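Local coordinates for hemolysin-related protein (Vibrio cholerae serotype O1, PDB 6MLT), which is a secreted biofilm matrix protein that binds calcium, probably recognises carbohydrates and is thought to take part in biofilm adhesion, at residues W213-N218 and A254-D259; T220-S225 and S240-L245; I320-V325 and V383-K388; V446-Y451 and G474-S479. One frame throughout, in Å; residues are numbered along the deposited sequence.

Overall arrangement
Contacts 1, 2 and 4 lie in the beta propeller, contact 3 far off in the beta-prism lectin domain, which is inserted between strands 277-279 and 443-448. Contact 2 is nested inside the loop closed by contact 1; their centres are 12 Å apart and A217 CB meets V241 CG2. Contact 4 has its centre 10 Å from that of contact 2 and touches it where Y450 and K475 reach S244, L245 and W222. Contact 3 stands 46 to 58 Å from the other three, centre to centre. None involves annotated metal ligands, although the E257 side chain of contact 1 is about 6 Å from a sodium ion; a citrate lies beside contact 3.

Contact 1 (W213-N218 and A254-D259); sequences WQYQAN and AVLEHD
Y215 OH lies 4.0 Å from A254 CB and is gripped by two charged side chains of the same sheet as A254: a hydrogen bond to E252 and a weak one from R265. These partners fix the far end of the ring, while L256 packs on the ring face and root. L256 CD2 lies over one face, offset toward the rim and 3.9 Å from the ring centroid, a CH-pi contact. The sister methyl works lower down, L256 CD1 standing 3.8 Å from Y215 CB, so that the forked leucine straddles the root and the face of the tyrosine. Having CG opposite the backbone N (chi1 180°), Y215 extends its ring toward the leucine.

W213 makes the second half of the contact. Its indole lies against the turn that follows strand 252-256, with D259 C over one face near the rim, 3.5 Å from W213 NE1. The indole N-H makes only a weak, bent bond to H258 O, 3.2 Å from W213 NE1 at 132°. The six-membered end of the ring adds a loose touch, W213 CH2 to L256 CD1.

The contact joins two successive four-stranded propeller blades. Strand 211-214 is the last of its blade; strand 252-256 is the third of the next, running between 236-241 and 262-266, and W213 also rests on L237 of the former.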
loop_
_atom_site.group_PDB
_atom_site.type_symbol
_atom_site.label_atom_id
_atom_site.label_comp_id
_atom_site.label_asym_id
_atom_site.label_seq_id
_atom_site.Cartn_x
_atom_site.Cartn_y
_atom_site.Cartn_z
ATOM N N TRP A 213 8.250 -19.289 -8.069
ATOM C CA TRP A 213 6.993 -19.935 -8.407
ATOM C C TRP A 213 6.298 -19.124 -9.485
ATOM O O TRP A 213 6.707 -18.012 -9.824
ATOM C CB TRP A 213 6.092 -20.104 -7.182
ATOM C CG TRP A 213 5.805 -18.871 -6.372
ATOM C CD1 TRP A 213 6.360 -18.539 -5.171
ATOM C CD2 TRP A 213 4.858 -17.836 -6.672
ATOM N NE1 TRP A 213 5.827 -17.360 -4.711
ATOM C CE2 TRP A 213 4.901 -16.908 -5.611
ATOM C CE3 TRP A 213 3.983 -17.601 -7.738
ATOM C CZ2 TRP A 213 4.107 -15.763 -5.583
ATOM C CZ3 TRP A 213 3.192 -16.461 -7.709
ATOM C CH2 TRP A 213 3.265 -15.551 -6.637
ATOM N N GLN A 214 5.226 -19.699 -10.014
ATOM C CA GLN A 214 4.522 -19.088 -11.128
ATOM C C GLN A 214 3.041 -19.405 -11.021
ATOM O O GLN A 214 2.667 -20.569 -10.862
ATOM C CB GLN A 214 5.084 -19.599 -12.452
ATOM C CG GLN A 214 4.502 -18.955 -13.675
ATOM C CD GLN A 214 5.318 -19.281 -14.908
ATOM O OE1 GLN A 214 6.501 -18.941 -14.985
ATOM N NE2 GLN A 214 4.705 -19.973 -15.861
ATOM N N TYR A 215 2.211 -18.372 -11.097
ATOM C CA TYR A 215 0.767 -18.554 -11.138
ATOM C C TYR A 215 0.355 -18.899 -12.562
ATOM O O TYR A 215 0.642 -18.141 -13.493
ATOM C CB TYR A 215 0.053 -17.292 -10.662
ATOM C CG TYR A 215 -1.452 -17.409 -10.680
ATOM C CD1 TYR A 215 -2.093 -18.363 -9.909
ATOM C CD2 TYR A 215 -2.231 -16.573 -11.471
ATOM C CE1 TYR A 215 -3.465 -18.489 -9.919
ATOM C CE2 TYR A 215 -3.614 -16.688 -11.487
ATOM C CZ TYR A 215 -4.218 -17.653 -10.706
ATOM O OH TYR A 215 -5.580 -17.791 -10.699
ATOM N N GLN A 216 -0.311 -20.035 -12.729
ATOM C CA GLN A 216 -0.764 -20.482 -14.043
ATOM C C GLN A 216 -2.069 -19.772 -14.381
ATOM O O GLN A 216 -3.093 -19.984 -13.723
ATOM C CB GLN A 216 -0.940 -21.999 -14.059
ATOM N N ALA A 217 -2.029 -18.927 -15.401
ATOM C CA ALA A 217 -3.189 -18.187 -15.864
ATOM C C ALA A 217 -3.473 -18.548 -17.317
ATOM O O ALA A 217 -2.665 -19.181 -17.996
ATOM C CB ALA A 217 -2.967 -16.678 -15.722
ATOM N N ASN A 218 -4.640 -18.122 -17.792
ATOM C CA ASN A 218 -5.087 -18.431 -19.141
ATOM C C ASN A 218 -4.634 -17.403 -20.175
ATOM O O ASN A 218 -4.871 -17.604 -21.371
ATOM C CB ASN A 218 -6.615 -18.556 -19.143
ATOM C CG ASN A 218 -7.110 -19.614 -18.164
ATOM O OD1 ASN A 218 -7.940 -19.348 -17.284
ATOM N ND2 ASN A 218 -6.588 -20.815 -18.307
ATOM N N ALA A 254 -7.603 -12.257 -9.136
ATOM C CA ALA A 254 -7.245 -13.275 -8.163
ATOM C C ALA A 254 -6.410 -12.654 -7.057
ATOM O O ALA A 254 -5.698 -11.668 -7.266
ATOM C CB ALA A 254 -6.482 -14.435 -8.814
ATOM N N VAL A 255 -6.523 -13.238 -5.874
ATOM C CA VAL A 255 -5.673 -12.903 -4.739
ATOM C C VAL A 255 -4.821 -14.123 -4.445
ATOM O O VAL A 255 -5.348 -15.219 -4.206
ATOM C CB VAL A 255 -6.491 -12.491 -3.510
ATOM C CG1 VAL A 255 -5.571 -12.227 -2.326
ATOM C CG2 VAL A 255 -7.329 -11.259 -3.824
ATOM N N LEU A 256 -3.511 -13.931 -4.454
ATOM C CA LEU A 256 -2.554 -14.991 -4.198
ATOM C C LEU A 256 -1.881 -14.760 -2.853
ATOM O O LEU A 256 -1.661 -13.619 -2.438
ATOM C CB LEU A 256 -1.488 -15.042 -5.289
ATOM C CG LEU A 256 -1.995 -15.045 -6.730
ATOM C CD1 LEU A 256 -0.825 -15.024 -7.688
ATOM C CD2 LEU A 256 -2.877 -16.252 -6.975
ATOM N N GLU A 257 -1.565 -15.859 -2.175
ATOM C CA GLU A 257 -0.739 -15.822 -0.983
ATOM C C GLU A 257 0.726 -15.636 -1.379
ATOM O O GLU A 257 1.098 -15.734 -2.551
ATOM C CB GLU A 257 -0.913 -17.105 -0.174
ATOM C CG GLU A 257 -2.365 -17.477 0.132
ATOM C CD GLU A 257 -3.018 -16.554 1.150
ATOM O OE1 GLU A 257 -2.315 -15.693 1.717
ATOM O OE2 GLU A 257 -4.238 -16.698 1.389
ATOM N N HIS A 258 1.570 -15.383 -0.377
ATOM C CA HIS A 258 2.975 -15.087 -0.644
ATOM C C HIS A 258 3.698 -16.244 -1.325
ATOM O O HIS A 258 4.728 -16.019 -1.971
ATOM C CB HIS A 258 3.692 -14.735 0.661
ATOM C CG HIS A 258 3.887 -15.908 1.569
ATOM N ND1 HIS A 258 2.873 -16.422 2.352
ATOM C CD2 HIS A 258 4.975 -16.678 1.808
ATOM C CE1 HIS A 258 3.332 -17.456 3.036
ATOM N NE2 HIS A 258 4.603 -17.633 2.722
ATOM N N ASP A 259 3.200 -17.473 -1.193
ATOM C CA ASP A 259 3.815 -18.627 -1.834
ATOM C C ASP A 259 3.180 -18.964 -3.181
ATOM O O ASP A 259 3.471 -20.024 -3.743
ATOM C CB ASP A 259 3.749 -19.845 -0.909
ATOM C CG ASP A 259 2.326 -20.287 -0.620
ATOM O OD1 ASP A 259 1.381 -19.660 -1.137
ATOM O OD2 ASP A 259 2.153 -21.264 0.137
#

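Contact 2 (T220-S225 and S240-L245); sequences TVWFSS and SVPASL
W222 and P242 meet at about a right angle, P242 CG set over one face of the indole. This carbon lies 3.7 Å from the centroid of the five-membered ring and 23° off its normal, a CH-pi contact, while P242 CD comes within 3.3 Å of W222 CD1. The indole reaches the proline with CG beside the backbone N and turned away from the carbonyl carbon (chi1 -83°). W521, from elsewhere in the chain, meets it edge-to-face.

V221 and V241 pack obliquely, each offering the methyl that stands opposite its own carbonyl carbon, with V221 CG2 3.9 Å from V241 CG2. The other V241 methyl, CG1, rests 3.5 Å from T220 O.

Between these pairs the backbones are linked through S240. W222 N donates to S240 O over 2.9 Å in a straight bond (163°), but the return bond goes to the next residue: S240 N reaches F223 O at 3.4 Å and is weak. The two bonds of S240 thus go to successive residues, W222 and F223, where the hairpin of strands 224-227 and 236-241 frays at its open end. Q277 also binds F223 O and the hydroxyl of S240.

Water 1 takes over farther along, accepting from A243 N and donating to T220 O. The chemistry is thus mixed: one sound backbone bond sets the register, Q277 supplements the weak bond at F223 O, a water joins the main chains beyond, and the polarised C-H groups of the proline suit the electron-rich indole.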
loop_
_atom_site.group_PDB
_atom_site.type_symbol
_atom_site.label_atom_id
_atom_site.label_comp_id
_atom_site.label_asym_id
_atom_site.label_seq_id
_atom_site.Cartn_x
_atom_site.Cartn_y
_atom_site.Cartn_z
ATOM N N THR A 220 -1.892 -13.466 -20.441
ATOM C CA THR A 220 -0.897 -12.621 -19.786
ATOM C C THR A 220 -1.448 -12.039 -18.490
ATOM O O THR A 220 -2.570 -11.530 -18.454
ATOM C CB THR A 220 -0.486 -11.484 -20.730
ATOM O OG1 THR A 220 0.023 -12.035 -21.950
ATOM C CG2 THR A 220 0.579 -10.594 -20.099
ATOM N N VAL A 221 -0.638 -12.094 -17.434
ATOM C CA VAL A 221 -0.958 -11.435 -16.173
ATOM C C VAL A 221 -0.442 -10.006 -16.252
ATOM O O VAL A 221 0.749 -9.779 -16.498
ATOM C CB VAL A 221 -0.342 -12.176 -14.977
ATOM C CG1 VAL A 221 -0.666 -11.456 -13.686
ATOM C CG2 VAL A 221 -0.833 -13.619 -14.921
ATOM N N TRP A 222 -1.332 -9.048 -16.041
ATOM C CA TRP A 222 -1.012 -7.632 -16.164
ATOM C C TRP A 222 -0.691 -7.084 -14.771
ATOM O O TRP A 222 0.122 -7.704 -14.075
ATOM C CB TRP A 222 -2.146 -6.924 -16.907
ATOM C CG TRP A 222 -2.028 -7.045 -18.393
ATOM C CD1 TRP A 222 -2.144 -8.180 -19.137
ATOM C CD2 TRP A 222 -1.770 -5.981 -19.317
ATOM N NE1 TRP A 222 -1.973 -7.890 -20.469
ATOM C CE2 TRP A 222 -1.747 -6.545 -20.606
ATOM C CE3 TRP A 222 -1.556 -4.607 -19.178
ATOM C CZ2 TRP A 222 -1.518 -5.785 -21.751
ATOM C CZ3 TRP A 222 -1.334 -3.850 -20.320
ATOM C CH2 TRP A 222 -1.316 -4.440 -21.583
ATOM N N PHE A 223 -1.285 -5.981 -14.328
ATOM C CA PHE A 223 -0.799 -5.290 -13.149
ATOM C C PHE A 223 -1.235 -5.993 -11.874
ATOM O O PHE A 223 -2.249 -6.701 -11.828
ATOM C CB PHE A 223 -1.280 -3.839 -13.160
ATOM C CG PHE A 223 -0.724 -3.044 -14.307
ATOM C CD1 PHE A 223 0.561 -2.537 -14.246
ATOM C CD2 PHE A 223 -1.468 -2.829 -15.455
ATOM C CE1 PHE A 223 1.089 -1.820 -15.308
ATOM C CE2 PHE A 223 -0.938 -2.114 -16.519
ATOM C CZ PHE A 223 0.339 -1.609 -16.437
ATOM N N SER A 224 -0.436 -5.798 -10.834
ATOM C CA SER A 224 -0.652 -6.421 -9.550
ATOM C C SER A 224 -0.531 -5.372 -8.458
ATOM O O SER A 224 -0.003 -4.273 -8.666
ATOM C CB SER A 224 0.352 -7.560 -9.313
ATOM O OG SER A 224 1.678 -7.063 -9.330
ATOM N N SER A 225 -1.064 -5.732 -7.299
ATOM C CA SER A 225 -1.020 -4.945 -6.081
ATOM C C SER A 225 -0.604 -5.873 -4.952
ATOM O O SER A 225 -0.930 -7.061 -4.963
ATOM C CB SER A 225 -2.396 -4.333 -5.747
ATOM O OG SER A 225 -2.909 -3.555 -6.813
ATOM N N SER A 240 -4.476 -9.276 -12.037
ATOM C CA SER A 240 -5.515 -9.146 -13.056
ATOM C C SER A 240 -5.050 -9.783 -14.359
ATOM O O SER A 240 -3.922 -9.544 -14.804
ATOM C CB SER A 240 -5.861 -7.670 -13.315
ATOM O OG SER A 240 -6.561 -7.085 -12.231
ATOM N N VAL A 241 -5.928 -10.572 -14.972
ATOM C CA VAL A 241 -5.722 -11.116 -16.313
ATOM C C VAL A 241 -6.826 -10.557 -17.204
ATOM O O VAL A 241 -7.982 -10.980 -17.074
ATOM C CB VAL A 241 -5.748 -12.652 -16.309
ATOM C CG1 VAL A 241 -5.547 -13.198 -17.720
ATOM C CG2 VAL A 241 -4.689 -13.201 -15.362
ATOM N N PRO A 242 -6.540 -9.619 -18.105
ATOM C CA PRO A 242 -7.627 -8.998 -18.877
ATOM C C PRO A 242 -8.111 -9.835 -20.047
ATOM O O PRO A 242 -9.288 -9.771 -20.417
ATOM C CB PRO A 242 -7.003 -7.682 -19.361
ATOM C CG PRO A 242 -5.529 -7.931 -19.372
ATOM C CD PRO A 242 -5.264 -8.895 -18.251
ATOM N N ALA A 243 -7.221 -10.631 -20.628
ATOM C CA ALA A 243 -7.558 -11.405 -21.816
ATOM C C ALA A 243 -8.159 -10.486 -22.878
ATOM O O ALA A 243 -7.700 -9.352 -23.046
ATOM C CB ALA A 243 -8.511 -12.545 -21.450
ATOM N N SER A 244 -9.178 -10.944 -23.600
ATOM C CA SER A 244 -9.797 -10.125 -24.631
ATOM C C SER A 244 -11.302 -10.340 -24.607
ATOM O O SER A 244 -11.806 -11.297 -24.020
ATOM C CB SER A 244 -9.247 -10.462 -26.020
ATOM O OG SER A 244 -9.784 -11.697 -26.461
ATOM N N LEU A 245 -12.020 -9.438 -25.273
ATOM C CA LEU A 245 -13.470 -9.518 -25.258
ATOM C C LEU A 245 -13.978 -10.779 -25.945
ATOM O O LEU A 245 -15.082 -11.234 -25.638
ATOM C CB LEU A 245 -14.065 -8.278 -25.920
ATOM C CG LEU A 245 -15.576 -8.070 -25.769
ATOM C CD1 LEU A 245 -15.995 -8.039 -24.306
ATOM C CD2 LEU A 245 -15.978 -6.777 -26.469
HETATM O O HOH W 1 -4.400 -11.000 -20.505
#

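Contact 3 (I320-V325 and V383-K388); sequences IRSGAV and VTVGSK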
loop_
_atom_site.group_PDB
_atom_site.type_symbol
_atom_site.label_atom_id
_atom_site.label_comp_id
_atom_site.label_asym_id
_atom_site.label_seq_id
_atom_site.Cartn_x
_atom_site.Cartn_y
_atom_site.Cartn_z
ATOM N N ILE A 320 6.388 -12.959 30.448
ATOM C CA ILE A 320 6.229 -13.210 31.877
ATOM C C ILE A 320 7.506 -13.832 32.412
ATOM O O ILE A 320 8.003 -14.815 31.853
ATOM C CB ILE A 320 5.039 -14.139 32.167
ATOM C CG1 ILE A 320 3.746 -13.541 31.602
ATOM C CG2 ILE A 320 4.919 -14.389 33.677
ATOM C CD1 ILE A 320 2.523 -14.450 31.775
ATOM N N ARG A 321 8.028 -13.277 33.501
ATOM C CA ARG A 321 9.111 -13.913 34.236
ATOM C C ARG A 321 8.543 -14.494 35.519
ATOM O O ARG A 321 7.807 -13.817 36.247
ATOM C CB ARG A 321 10.261 -12.942 34.528
ATOM C CG ARG A 321 11.338 -12.936 33.433
ATOM C CD ARG A 321 12.612 -12.194 33.852
ATOM N NE ARG A 321 12.497 -10.741 33.718
ATOM C CZ ARG A 321 12.195 -9.899 34.702
ATOM N NH1 ARG A 321 11.964 -10.342 35.926
ATOM N NH2 ARG A 321 12.121 -8.593 34.458
ATOM N N SER A 322 8.859 -15.760 35.777
ATOM C CA SER A 322 8.273 -16.449 36.912
ATOM C C SER A 322 9.189 -17.586 37.326
ATOM O O SER A 322 9.923 -18.140 36.508
ATOM C CB SER A 322 6.882 -16.987 36.569
ATOM O OG SER A 322 6.959 -17.980 35.559
ATOM N N GLY A 323 9.142 -17.908 38.616
ATOM C CA GLY A 323 9.800 -19.083 39.146
ATOM C C GLY A 323 8.847 -19.808 40.069
ATOM O O GLY A 323 7.887 -20.434 39.607
ATOM N N ALA A 324 9.087 -19.711 41.378
ATOM C CA ALA A 324 8.106 -20.187 42.342
ATOM C C ALA A 324 6.825 -19.365 42.276
ATOM O O ALA A 324 5.734 -19.888 42.540
ATOM C CB ALA A 324 8.694 -20.139 43.752
ATOM N N VAL A 325 6.936 -18.085 41.936
ATOM C CA VAL A 325 5.805 -17.173 41.886
ATOM C C VAL A 325 5.913 -16.348 40.606
ATOM O O VAL A 325 6.837 -16.523 39.808
ATOM C CB VAL A 325 5.724 -16.270 43.136
ATOM C CG1 VAL A 325 5.561 -17.133 44.392
ATOM C CG2 VAL A 325 6.952 -15.359 43.252
ATOM N N VAL A 383 -1.070 -23.347 29.933
ATOM C CA VAL A 383 0.231 -22.707 30.080
ATOM C C VAL A 383 0.265 -22.082 31.464
ATOM O O VAL A 383 -0.593 -21.257 31.795
ATOM C CB VAL A 383 0.474 -21.646 28.996
ATOM C CG1 VAL A 383 1.841 -20.991 29.185
ATOM C CG2 VAL A 383 0.358 -22.263 27.615
ATOM N N THR A 384 1.244 -22.469 32.274
ATOM C CA THR A 384 1.299 -22.028 33.660
ATOM C C THR A 384 2.574 -21.242 33.926
ATOM O O THR A 384 3.624 -21.500 33.333
ATOM C CB THR A 384 1.218 -23.215 34.626
ATOM O OG1 THR A 384 2.407 -24.002 34.510
ATOM C CG2 THR A 384 -0.006 -24.080 34.314
ATOM N N VAL A 385 2.459 -20.269 34.823
ATOM C CA VAL A 385 3.587 -19.504 35.331
ATOM C C VAL A 385 3.434 -19.423 36.845
ATOM O O VAL A 385 2.323 -19.230 37.356
ATOM C CB VAL A 385 3.660 -18.095 34.704
ATOM C CG1 VAL A 385 4.005 -18.187 33.223
ATOM C CG2 VAL A 385 2.342 -17.351 34.898
ATOM N N GLY A 386 4.539 -19.595 37.556
ATOM C CA GLY A 386 4.497 -19.705 38.997
ATOM C C GLY A 386 4.035 -21.088 39.414
ATOM O O GLY A 386 3.985 -22.033 38.616
ATOM N N SER A 387 3.659 -21.196 40.687
ATOM C CA SER A 387 3.303 -22.490 41.251
ATOM C C SER A 387 2.350 -22.324 42.424
ATOM O O SER A 387 2.603 -21.520 43.327
ATOM C CB SER A 387 4.548 -23.244 41.716
ATOM O OG SER A 387 4.176 -24.477 42.316
ATOM N N LYS A 388 1.275 -23.114 42.415
ATOM C CA LYS A 388 0.364 -23.171 43.555
ATOM C C LYS A 388 1.062 -23.696 44.800
ATOM O O LYS A 388 0.627 -23.410 45.924
ATOM C CB LYS A 388 -0.832 -24.065 43.226
ATOM C CG LYS A 388 -1.870 -23.429 42.325
ATOM C CD LYS A 388 -2.951 -24.435 41.936
ATOM C CE LYS A 388 -4.354 -23.859 42.093
ATOM N NZ LYS A 388 -4.885 -24.016 43.482
HETATM O O HOH W 2 7.252 -20.485 36.912
#
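The beta-prism lectin domain brings two of its sheets together here, near the ends of strands 317-322 and 382-386; the axes of the short pieces 320-322 and 383-386 approach to 6.6 Å, their directions 56° apart. In the interior I320 and V385 cross at about a right angle, with I320 CG2 3.9 Å from V385 CG1; F375 and I347 pack on the isoleucine too.

Toward the loops the contact turns polar. S322 holds OG between its backbone N and carbonyl carbon (chi1 65°), which sets the oxygen 3.4 Å from V385 CB and within hydrogen-bonding distance of water 2, 2.9 Å away. The same water accepts from G386 N and donates to G323 O, lying 2.8 Å from the latter, so one molecule ties a side chain and two main-chain groups together.

G386, with its positive phi, passes close against the 323-325 turn: G386 CA makes a C-H...O contact of 3.5 Å to G323 O, and V325 C is 4.0 Å from the same carbon. Beyond it A324 O stands 3.1 Å from S387 N and takes a hydrogen bond from S390.

The turn, closed by a bond from G323 N to V325 O, points its next two amides, A324 N and V325 N, at a citrate, probably from the crystallisation liquor. Water thus serves G386 N and G323 O, while the two amides bind the citrate, consistent with an anion-accepting pocket but no proof of one.

Contact 4 (V446-Y451 and G474-S479); sequences VYAGYY and GKIGVS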
loop_
_atom_site.group_PDB
_atom_site.type_symbol
_atom_site.label_atom_id
_atom_site.label_comp_id
_atom_site.label_asym_id
_atom_site.label_seq_id
_atom_site.Cartn_x
_atom_site.Cartn_y
_atom_site.Cartn_z
ATOM N N VAL A 446 -10.754 -2.948 -5.988
ATOM C CA VAL A 446 -11.628 -2.383 -7.009
ATOM C C VAL A 446 -10.897 -2.371 -8.341
ATOM O O VAL A 446 -9.690 -2.103 -8.398
ATOM C CB VAL A 446 -12.117 -0.971 -6.621
ATOM C CG1 VAL A 446 -10.959 0.014 -6.554
ATOM C CG2 VAL A 446 -13.197 -0.488 -7.587
ATOM N N TYR A 447 -11.634 -2.664 -9.413
ATOM C CA TYR A 447 -11.068 -2.650 -10.753
ATOM C C TYR A 447 -12.178 -2.462 -11.775
ATOM O O TYR A 447 -13.353 -2.726 -11.508
ATOM C CB TYR A 447 -10.290 -3.937 -11.056
ATOM C CG TYR A 447 -11.152 -5.138 -11.388
ATOM C CD1 TYR A 447 -11.713 -5.917 -10.382
ATOM C CD2 TYR A 447 -11.380 -5.508 -12.705
ATOM C CE1 TYR A 447 -12.485 -7.026 -10.683
ATOM C CE2 TYR A 447 -12.147 -6.612 -13.017
ATOM C CZ TYR A 447 -12.696 -7.369 -12.006
ATOM O OH TYR A 447 -13.461 -8.470 -12.322
ATOM N N ALA A 448 -11.774 -2.008 -12.957
ATOM C CA ALA A 448 -12.679 -1.812 -14.078
ATOM C C ALA A 448 -12.496 -2.933 -15.092
ATOM O O ALA A 448 -11.364 -3.279 -15.445
ATOM C CB ALA A 448 -12.433 -0.461 -14.745
ATOM N N GLY A 449 -13.610 -3.495 -15.554
ATOM C CA GLY A 449 -13.616 -4.449 -16.637
ATOM C C GLY A 449 -14.128 -3.829 -17.920
ATOM O O GLY A 449 -14.150 -2.605 -18.084
ATOM N N TYR A 450 -14.549 -4.692 -18.851
ATOM C CA TYR A 450 -15.116 -4.185 -20.102
ATOM C C TYR A 450 -16.413 -3.416 -19.873
ATOM O O TYR A 450 -16.697 -2.459 -20.605
ATOM C CB TYR A 450 -15.367 -5.333 -21.080
ATOM C CG TYR A 450 -14.143 -5.736 -21.868
ATOM C CD1 TYR A 450 -13.731 -4.996 -22.969
ATOM C CD2 TYR A 450 -13.403 -6.856 -21.518
ATOM C CE1 TYR A 450 -12.612 -5.359 -23.700
ATOM C CE2 TYR A 450 -12.278 -7.225 -22.241
ATOM C CZ TYR A 450 -11.890 -6.475 -23.327
ATOM O OH TYR A 450 -10.778 -6.842 -24.044
ATOM N N TYR A 451 -17.198 -3.808 -18.865
ATOM C CA TYR A 451 -18.558 -3.312 -18.677
ATOM C C TYR A 451 -18.803 -2.541 -17.384
ATOM O O TYR A 451 -19.771 -1.770 -17.332
ATOM C CB TYR A 451 -19.561 -4.479 -18.706
ATOM C CG TYR A 451 -19.540 -5.325 -19.968
ATOM C CD1 TYR A 451 -19.384 -4.752 -21.222
ATOM C CD2 TYR A 451 -19.692 -6.702 -19.896
ATOM C CE1 TYR A 451 -19.366 -5.536 -22.373
ATOM C CE2 TYR A 451 -19.679 -7.491 -21.029
ATOM C CZ TYR A 451 -19.513 -6.904 -22.264
ATOM O OH TYR A 451 -19.503 -7.689 -23.389
ATOM N N GLY A 474 -11.154 -2.711 -22.057
ATOM C CA GLY A 474 -11.241 -3.664 -20.972
ATOM C C GLY A 474 -10.070 -3.633 -20.019
ATOM O O GLY A 474 -9.928 -4.553 -19.207
ATOM N N LYS A 475 -9.217 -2.609 -20.092
ATOM C CA LYS A 475 -8.053 -2.510 -19.222
ATOM C C LYS A 475 -7.992 -1.210 -18.434
ATOM O O LYS A 475 -7.028 -1.004 -17.687
ATOM C CB LYS A 475 -6.762 -2.660 -20.042
ATOM C CG LYS A 475 -6.654 -3.973 -20.821
ATOM C CD LYS A 475 -5.279 -4.123 -21.475
ATOM C CE LYS A 475 -5.171 -5.385 -22.318
ATOM N NZ LYS A 475 -6.106 -5.376 -23.476
ATOM N N ILE A 476 -8.996 -0.338 -18.557
ATOM C CA ILE A 476 -8.873 1.012 -18.020
ATOM C C ILE A 476 -8.597 0.964 -16.520
ATOM O O ILE A 476 -9.063 0.073 -15.797
ATOM C CB ILE A 476 -10.127 1.849 -18.329
ATOM C CG1 ILE A 476 -9.926 3.319 -17.927
ATOM C CG2 ILE A 476 -11.361 1.277 -17.621
ATOM C CD1 ILE A 476 -8.832 4.047 -18.721
ATOM N N GLY A 477 -7.818 1.930 -16.054
ATOM C CA GLY A 477 -7.367 1.934 -14.683
ATOM C C GLY A 477 -8.312 2.653 -13.734
ATOM O O GLY A 477 -9.274 3.302 -14.138
ATOM N N VAL A 478 -8.001 2.505 -12.450
ATOM C CA VAL A 478 -8.678 3.186 -11.359
ATOM C C VAL A 478 -7.609 3.604 -10.360
ATOM O O VAL A 478 -6.493 3.081 -10.355
ATOM C CB VAL A 478 -9.726 2.288 -10.669
ATOM C CG1 VAL A 478 -10.842 1.925 -11.642
ATOM C CG2 VAL A 478 -9.070 1.027 -10.120
ATOM N N SER A 479 -7.963 4.560 -9.503
ATOM C CA SER A 479 -7.126 4.925 -8.367
ATOM C C SER A 479 -8.042 5.267 -7.201
ATOM O O SER A 479 -9.269 5.202 -7.311
ATOM C CB SER A 479 -6.185 6.085 -8.709
ATOM O OG SER A 479 -6.914 7.280 -8.902
HETATM O O HOH W 3 -8.654 -2.651 -15.612
HETATM O O HOH W 4 -9.070 -0.909 -13.091
HETATM O O HOH W 5 -8.328 -6.640 -22.642
#
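Y450 lays its ring flat on G474, the tightest spot of the contact. G474 CA sits over the ring centre, 3.4 Å from the centroid and only 11° off the normal, a CH-pi contact possible at this range because the glycine has no side chain on the face it turns to the tyrosine. G474 N follows, 3.4 Å from Y450 CE1. With CG turned away from the carbonyl carbon (chi1 -83°), the ring swings back over the other segment although its CB points off.

A second close patch is aliphatic: A448 CB meets I476 CG2 at 3.5 Å, then V478 CG1 more distantly. V478 CG2 rests 3.6 Å from V446 O, and the two valine side chains approach at a slant.

Looser are the main chains of A448 and I476, which stand apart and are linked by water. Water 4 accepts from A448 N and donates to I476 O. Water 3 lies 2.8 Å from both A448 O and I476 O, with more acceptors about than it has protons. At the outer end water 5 accepts from K475 NZ, 2.7 Å away, and so links the lysine to the tyrosine hydroxyl, Y450 OH.

The contact bridges adjacent propeller blades. Strand 443-448 is second in the blade shared with 277-279, 452-457 and 462-467, whereas 478-481 opens the next; A278 of strand 277-279 touches both V446 and V478.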